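Local coordinates for protein (atp-binding domain of protein MJ0577) (Methanocaldococcus jannaschii, PDB 1MJH) that binds ATP together with a manganese ion, as a homodimeric member of the universal stress protein family, at residues B[3-15]-B[28-40]. Residues are numbered along the deposited sequence; the frame is centred on the assembly and turned at random.
Sequences VMYKKILYPTDFS and FKTLKAEEVILLH. With ATP (adenosine-5'-triphosphate), chain F.
Strands 7-11 and 35-43, joined through helix 16-27, form a parallel beta-alpha-beta unit, and the C-terminal ends of the two strands line part of the ATP pocket. Six backbone hydrogen bonds join them, from Glu35 N to Lys6 O (2.9 Å) through to Thr12 N on Leu39 O (2.8 Å), and the axes diverge by only 20°. Beta-branched and leucine side chains suit so buried a sheet. On one face the anti chi1 of Leu9 (174°) puts CG beside the carbonyl carbon, and Leu9 CD1 reaches across to the neighbouring strand, between Ile37 CG2 (3.7 Å) and Leu39 CB. On the other face Tyr10 lies alongside Leu38, with Tyr10 CD2 3.5 Å from Leu38 CD1, while the tyrosine hydroxyl bonds Ala18 O. At the start of the pair Phe28 presents its ring edge to the face of Tyr5 (planes at 69°), and Ile8 CD1 packs on Phe28 CB. The long polar chains Lys7 and Glu35 run side by side at the more open end, where one water joins Lys7 NZ to Glu35 OE1; the lysine also bonds Glu119 O. Past the strands, Phe14 CE2 sits over the centre of the His40 ring. In this pair the N-H groups used on the first strand side are those of residues 8, 10 and 12, so Pro11 costs it no bond, and Pro11 O accepts from ATP O2' (2.7 Å). Asp13 OD1 accepts from both N and OG of Ser15, the N-cap of helix 16-27; the first bond closes an Asx turn beside the ribose. That helix covers Tyr10 and Val36, helix 108-118 covers Leu9 and Leu39 on the opposite face, and strands 123-127 and 98-106 flank the pair.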
loop_
_atom_site.group_PDB
_atom_site.type_symbol
_atom_site.label_atom_id
_atom_site.label_comp_id
_atom_site.label_asym_id
_atom_site.label_seq_id
_atom_site.Cartn_x
_atom_site.Cartn_y
_atom_site.Cartn_z
ATOM N N VAL B 3 15.856 -0.537 -2.526
ATOM C CA VAL B 3 14.495 -0.981 -3.003
ATOM C C VAL B 3 14.443 -1.076 -4.513
ATOM O O VAL B 3 14.700 -0.113 -5.243
ATOM C CB VAL B 3 13.395 -0.023 -2.505
ATOM C CG1 VAL B 3 12.030 -0.429 -3.037
ATOM C CG2 VAL B 3 13.379 0.088 -0.983
ATOM N N MET B 4 13.939 -2.199 -5.031
ATOM C CA MET B 4 13.726 -2.376 -6.459
ATOM C C MET B 4 12.476 -3.251 -6.582
ATOM O O MET B 4 12.385 -4.176 -5.779
ATOM C CB MET B 4 14.924 -3.096 -7.119
ATOM C CG MET B 4 14.720 -3.193 -8.633
ATOM S SD MET B 4 16.238 -3.556 -9.532
ATOM C CE MET B 4 16.589 -5.195 -8.901
ATOM N N TYR B 5 11.522 -2.932 -7.437
ATOM C CA TYR B 5 10.319 -3.752 -7.490
ATOM C C TYR B 5 10.474 -4.747 -8.637
ATOM O O TYR B 5 10.068 -4.478 -9.767
ATOM C CB TYR B 5 9.095 -2.855 -7.709
ATOM C CG TYR B 5 8.933 -1.802 -6.621
ATOM C CD1 TYR B 5 8.745 -2.102 -5.287
ATOM C CD2 TYR B 5 9.029 -0.468 -7.018
ATOM C CE1 TYR B 5 8.633 -1.089 -4.340
ATOM C CE2 TYR B 5 8.910 0.549 -6.083
ATOM C CZ TYR B 5 8.711 0.220 -4.760
ATOM O OH TYR B 5 8.601 1.223 -3.824
ATOM N N LYS B 6 11.282 -5.783 -8.430
ATOM C CA LYS B 6 11.497 -6.790 -9.464
ATOM C C LYS B 6 10.452 -7.886 -9.410
ATOM O O LYS B 6 10.076 -8.356 -10.479
ATOM C CB LYS B 6 12.908 -7.404 -9.228
ATOM C CG LYS B 6 13.257 -8.411 -10.317
ATOM C CD LYS B 6 14.745 -8.718 -10.398
ATOM C CE LYS B 6 15.049 -9.512 -11.662
ATOM N NZ LYS B 6 16.452 -9.308 -12.127
ATOM N N LYS B 7 9.996 -8.272 -8.214
ATOM C CA LYS B 7 9.041 -9.364 -8.089
ATOM C C LYS B 7 7.829 -8.921 -7.290
ATOM O O LYS B 7 7.941 -8.351 -6.184
ATOM C CB LYS B 7 9.741 -10.561 -7.404
ATOM C CG LYS B 7 8.874 -11.818 -7.422
ATOM C CD LYS B 7 9.558 -12.917 -6.591
ATOM C CE LYS B 7 10.874 -13.313 -7.274
ATOM N NZ LYS B 7 11.215 -14.704 -6.805
ATOM N N ILE B 8 6.649 -9.010 -7.904
ATOM C CA ILE B 8 5.391 -8.576 -7.279
ATOM C C ILE B 8 4.489 -9.755 -6.925
ATOM O O ILE B 8 4.325 -10.693 -7.744
ATOM C CB ILE B 8 4.628 -7.730 -8.354
ATOM C CG1 ILE B 8 5.421 -6.493 -8.692
ATOM C CG2 ILE B 8 3.224 -7.354 -7.875
ATOM C CD1 ILE B 8 5.039 -5.862 -10.050
ATOM N N LEU B 9 3.837 -9.679 -5.768
ATOM C CA LEU B 9 2.802 -10.671 -5.434
ATOM C C LEU B 9 1.459 -10.015 -5.754
ATOM O O LEU B 9 1.209 -8.922 -5.222
ATOM C CB LEU B 9 2.754 -11.134 -3.974
ATOM C CG LEU B 9 1.612 -12.061 -3.531
ATOM C CD1 LEU B 9 1.653 -13.387 -4.332
ATOM C CD2 LEU B 9 1.654 -12.409 -2.045
ATOM N N TYR B 10 0.610 -10.647 -6.581
ATOM C CA TYR B 10 -0.681 -10.078 -6.903
ATOM C C TYR B 10 -1.721 -11.140 -6.575
ATOM O O TYR B 10 -1.908 -12.122 -7.326
ATOM C CB TYR B 10 -0.786 -9.699 -8.407
ATOM C CG TYR B 10 -2.186 -9.404 -8.870
ATOM C CD1 TYR B 10 -2.987 -8.502 -8.153
ATOM C CD2 TYR B 10 -2.726 -10.002 -10.003
ATOM C CE1 TYR B 10 -4.273 -8.213 -8.571
ATOM C CE2 TYR B 10 -4.018 -9.713 -10.419
ATOM C CZ TYR B 10 -4.774 -8.832 -9.701
ATOM O OH TYR B 10 -6.081 -8.529 -10.083
ATOM N N PRO B 11 -2.282 -11.074 -5.387
ATOM C CA PRO B 11 -3.303 -12.018 -4.954
ATOM C C PRO B 11 -4.666 -11.506 -5.436
ATOM O O PRO B 11 -5.004 -10.351 -5.204
ATOM C CB PRO B 11 -3.229 -11.943 -3.433
ATOM C CG PRO B 11 -2.708 -10.569 -3.093
ATOM C CD PRO B 11 -2.002 -10.065 -4.326
ATOM N N THR B 12 -5.388 -12.371 -6.145
ATOM C CA THR B 12 -6.687 -11.935 -6.658
ATOM C C THR B 12 -7.802 -12.877 -6.260
ATOM O O THR B 12 -7.591 -14.099 -6.216
ATOM C CB THR B 12 -6.632 -11.836 -8.217
ATOM O OG1 THR B 12 -7.959 -11.480 -8.623
ATOM C CG2 THR B 12 -6.291 -13.160 -8.876
ATOM N N ASP B 13 -8.967 -12.333 -5.931
ATOM C CA ASP B 13 -10.172 -13.091 -5.668
ATOM C C ASP B 13 -11.159 -12.900 -6.818
ATOM O O ASP B 13 -12.330 -13.264 -6.698
ATOM C CB ASP B 13 -10.817 -12.593 -4.338
ATOM C CG ASP B 13 -11.086 -11.098 -4.378
ATOM O OD1 ASP B 13 -10.763 -10.454 -5.411
ATOM O OD2 ASP B 13 -11.566 -10.518 -3.367
ATOM N N PHE B 14 -10.674 -12.381 -7.937
ATOM C CA PHE B 14 -11.485 -12.133 -9.145
ATOM C C PHE B 14 -12.576 -11.109 -8.909
ATOM O O PHE B 14 -13.534 -11.022 -9.725
ATOM C CB PHE B 14 -12.045 -13.414 -9.803
ATOM C CG PHE B 14 -11.006 -14.522 -9.808
ATOM C CD1 PHE B 14 -9.809 -14.346 -10.463
ATOM C CD2 PHE B 14 -11.219 -15.692 -9.103
ATOM C CE1 PHE B 14 -8.809 -15.316 -10.471
ATOM C CE2 PHE B 14 -10.239 -16.680 -9.077
ATOM C CZ PHE B 14 -9.055 -16.467 -9.773
ATOM N N SER B 15 -12.402 -10.238 -7.912
ATOM C CA SER B 15 -13.426 -9.214 -7.635
ATOM C C SER B 15 -13.208 -7.957 -8.467
ATOM O O SER B 15 -12.169 -7.787 -9.095
ATOM C CB SER B 15 -13.384 -8.794 -6.162
ATOM O OG SER B 15 -12.105 -8.192 -5.882
ATOM N N PHE B 28 3.539 -1.095 -12.876
ATOM C CA PHE B 28 4.880 -1.306 -12.330
ATOM C C PHE B 28 5.844 -1.819 -13.408
ATOM O O PHE B 28 7.002 -1.964 -13.081
ATOM C CB PHE B 28 4.815 -2.271 -11.152
ATOM C CG PHE B 28 4.633 -1.608 -9.822
ATOM C CD1 PHE B 28 3.503 -0.873 -9.540
ATOM C CD2 PHE B 28 5.615 -1.676 -8.835
ATOM C CE1 PHE B 28 3.327 -0.248 -8.323
ATOM C CE2 PHE B 28 5.443 -1.045 -7.627
ATOM C CZ PHE B 28 4.305 -0.319 -7.361
ATOM N N LYS B 29 5.373 -2.194 -14.597
ATOM C CA LYS B 29 6.308 -2.660 -15.636
ATOM C C LYS B 29 7.253 -1.559 -16.116
ATOM O O LYS B 29 6.755 -0.473 -16.396
ATOM C CB LYS B 29 5.512 -3.110 -16.887
ATOM C CG LYS B 29 6.343 -3.961 -17.851
ATOM C CD LYS B 29 6.891 -5.179 -17.128
ATOM C CE LYS B 29 7.890 -6.008 -17.914
ATOM N NZ LYS B 29 9.200 -5.326 -18.077
ATOM N N THR B 30 8.553 -1.785 -16.227
ATOM C CA THR B 30 9.498 -0.891 -16.868
ATOM C C THR B 30 10.174 -1.641 -18.029
ATOM O O THR B 30 9.674 -2.689 -18.434
ATOM C CB THR B 30 10.645 -0.415 -15.959
ATOM O OG1 THR B 30 11.488 -1.543 -15.647
ATOM C CG2 THR B 30 10.130 0.110 -14.630
ATOM N N LEU B 31 11.380 -1.226 -18.421
ATOM C CA LEU B 31 12.148 -1.906 -19.448
ATOM C C LEU B 31 12.930 -3.087 -18.869
ATOM O O LEU B 31 13.485 -3.901 -19.623
ATOM C CB LEU B 31 13.180 -0.968 -20.103
ATOM C CG LEU B 31 12.591 0.281 -20.764
ATOM C CD1 LEU B 31 13.647 1.307 -21.141
ATOM C CD2 LEU B 31 11.776 -0.139 -21.981
ATOM N N LYS B 32 13.034 -3.146 -17.547
ATOM C CA LYS B 32 13.828 -4.186 -16.904
ATOM C C LYS B 32 13.043 -5.479 -16.861
ATOM O O LYS B 32 11.892 -5.469 -17.289
ATOM C CB LYS B 32 14.262 -3.779 -15.491
ATOM C CG LYS B 32 15.279 -2.644 -15.507
ATOM C CD LYS B 32 16.084 -2.599 -14.218
ATOM C CE LYS B 32 17.270 -1.658 -14.355
ATOM N NZ LYS B 32 18.117 -1.671 -13.127
ATOM N N ALA B 33 13.684 -6.549 -16.426
ATOM C CA ALA B 33 12.994 -7.839 -16.331
ATOM C C ALA B 33 12.192 -7.901 -15.042
ATOM O O ALA B 33 12.729 -7.590 -13.978
ATOM C CB ALA B 33 14.050 -8.934 -16.422
ATOM N N GLU B 34 10.902 -8.249 -15.058
ATOM C CA GLU B 34 10.110 -8.297 -13.836
ATOM C C GLU B 34 9.153 -9.489 -13.808
ATOM O O GLU B 34 8.896 -10.161 -14.814
ATOM C CB GLU B 34 9.295 -7.062 -13.493
ATOM C CG GLU B 34 9.915 -5.805 -13.027
ATOM C CD GLU B 34 10.093 -4.691 -14.036
ATOM O OE1 GLU B 34 9.393 -4.688 -15.074
ATOM O OE2 GLU B 34 10.950 -3.824 -13.711
ATOM N N GLU B 35 8.780 -9.820 -12.563
ATOM C CA GLU B 35 8.027 -11.063 -12.414
ATOM C C GLU B 35 6.783 -10.858 -11.553
ATOM O O GLU B 35 6.882 -10.067 -10.630
ATOM C CB GLU B 35 8.962 -12.045 -11.705
ATOM C CG GLU B 35 8.376 -13.429 -11.534
ATOM C CD GLU B 35 9.514 -14.453 -11.398
ATOM O OE1 GLU B 35 10.596 -14.106 -10.916
ATOM O OE2 GLU B 35 9.276 -15.605 -11.805
ATOM N N VAL B 36 5.701 -11.516 -11.915
ATOM C CA VAL B 36 4.508 -11.463 -11.059
ATOM C C VAL B 36 4.214 -12.842 -10.515
ATOM O O VAL B 36 4.116 -13.839 -11.276
ATOM C CB VAL B 36 3.259 -10.910 -11.785
ATOM C CG1 VAL B 36 2.037 -10.973 -10.860
ATOM C CG2 VAL B 36 3.540 -9.487 -12.212
ATOM N N ILE B 37 3.976 -12.979 -9.209
ATOM C CA ILE B 37 3.432 -14.150 -8.583
ATOM C C ILE B 37 1.900 -13.979 -8.564
ATOM O O ILE B 37 1.461 -13.073 -7.870
ATOM C CB ILE B 37 3.930 -14.408 -7.147
ATOM C CG1 ILE B 37 5.439 -14.342 -7.051
ATOM C CG2 ILE B 37 3.401 -15.762 -6.648
ATOM C CD1 ILE B 37 6.236 -15.127 -8.095
ATOM N N LEU B 38 1.188 -14.747 -9.417
ATOM C CA LEU B 38 -0.269 -14.529 -9.475
ATOM C C LEU B 38 -0.949 -15.564 -8.644
ATOM O O LEU B 38 -0.773 -16.792 -8.858
ATOM C CB LEU B 38 -0.644 -14.639 -10.990
ATOM C CG LEU B 38 -2.157 -14.764 -11.217
ATOM C CD1 LEU B 38 -2.826 -13.393 -10.940
ATOM C CD2 LEU B 38 -2.452 -15.100 -12.689
ATOM N N LEU B 39 -1.621 -15.112 -7.588
ATOM C CA LEU B 39 -2.130 -16.055 -6.595
ATOM C C LEU B 39 -3.614 -16.010 -6.337
ATOM O O LEU B 39 -4.118 -14.921 -6.120
ATOM C CB LEU B 39 -1.364 -15.710 -5.270
ATOM C CG LEU B 39 -1.887 -16.454 -4.052
ATOM C CD1 LEU B 39 -1.680 -17.974 -4.149
ATOM C CD2 LEU B 39 -1.111 -15.952 -2.806
ATOM N N HIS B 40 -4.309 -17.153 -6.363
ATOM C CA HIS B 40 -5.678 -17.246 -5.899
ATOM C C HIS B 40 -5.786 -18.302 -4.802
ATOM O O HIS B 40 -5.166 -19.383 -4.956
ATOM C CB HIS B 40 -6.679 -17.565 -7.058
ATOM C CG HIS B 40 -8.072 -17.673 -6.511
ATOM N ND1 HIS B 40 -8.848 -18.791 -6.411
ATOM C CD2 HIS B 40 -8.856 -16.726 -6.007
ATOM C CE1 HIS B 40 -10.034 -18.494 -5.875
ATOM N NE2 HIS B 40 -10.069 -17.192 -5.602
HETATM P PG ATP F . -14.246 -9.723 3.525
HETATM O O1G ATP F . -13.531 -9.329 4.770
HETATM O O2G ATP F . -13.607 -10.870 2.971
HETATM O O3G ATP F . -15.684 -9.950 3.735
HETATM P PB ATP F . -13.892 -8.141 1.058
HETATM O O1B ATP F . -14.669 -6.969 0.636
HETATM O O2B ATP F . -14.245 -9.314 0.252
HETATM O O3B ATP F . -14.096 -8.390 2.599
HETATM P PA ATP F . -10.961 -8.676 0.935
HETATM O O1A ATP F . -10.215 -8.259 2.096
HETATM O O2A ATP F . -11.253 -10.062 0.792
HETATM O O3A ATP F . -12.344 -7.790 0.903
HETATM O "O5'" ATP F . -10.386 -8.268 -0.476
HETATM C "C5'" ATP F . -9.199 -7.434 -0.485
HETATM C "C4'" ATP F . -8.215 -7.976 -1.504
HETATM O "O4'" ATP F . -7.665 -9.239 -0.953
HETATM C "C3'" ATP F . -8.768 -8.395 -2.858
HETATM O "O3'" ATP F . -8.957 -7.289 -3.752
HETATM C "C2'" ATP F . -7.665 -9.382 -3.316
HETATM O "O2'" ATP F . -6.537 -8.628 -3.804
HETATM C "C1'" ATP F . -7.342 -10.103 -1.981
HETATM N N9 ATP F . -8.045 -11.367 -1.817
HETATM C C8 ATP F . -9.191 -11.631 -1.150
HETATM N N7 ATP F . -9.515 -12.909 -1.124
HETATM C C5 ATP F . -8.582 -13.495 -1.840
HETATM C C6 ATP F . -8.408 -14.831 -2.163
HETATM N N6 ATP F . -9.283 -15.754 -1.761
HETATM N N1 ATP F . -7.348 -15.136 -2.905
HETATM C C2 ATP F . -6.443 -14.181 -3.297
HETATM N N3 ATP F . -6.522 -12.866 -3.027
HETATM C C4 ATP F . -7.648 -12.631 -2.315
HETATM O O HOH W 1 15.190 -7.280 -14.057
HETATM O O HOH W 2 11.570 -16.356 -9.235
#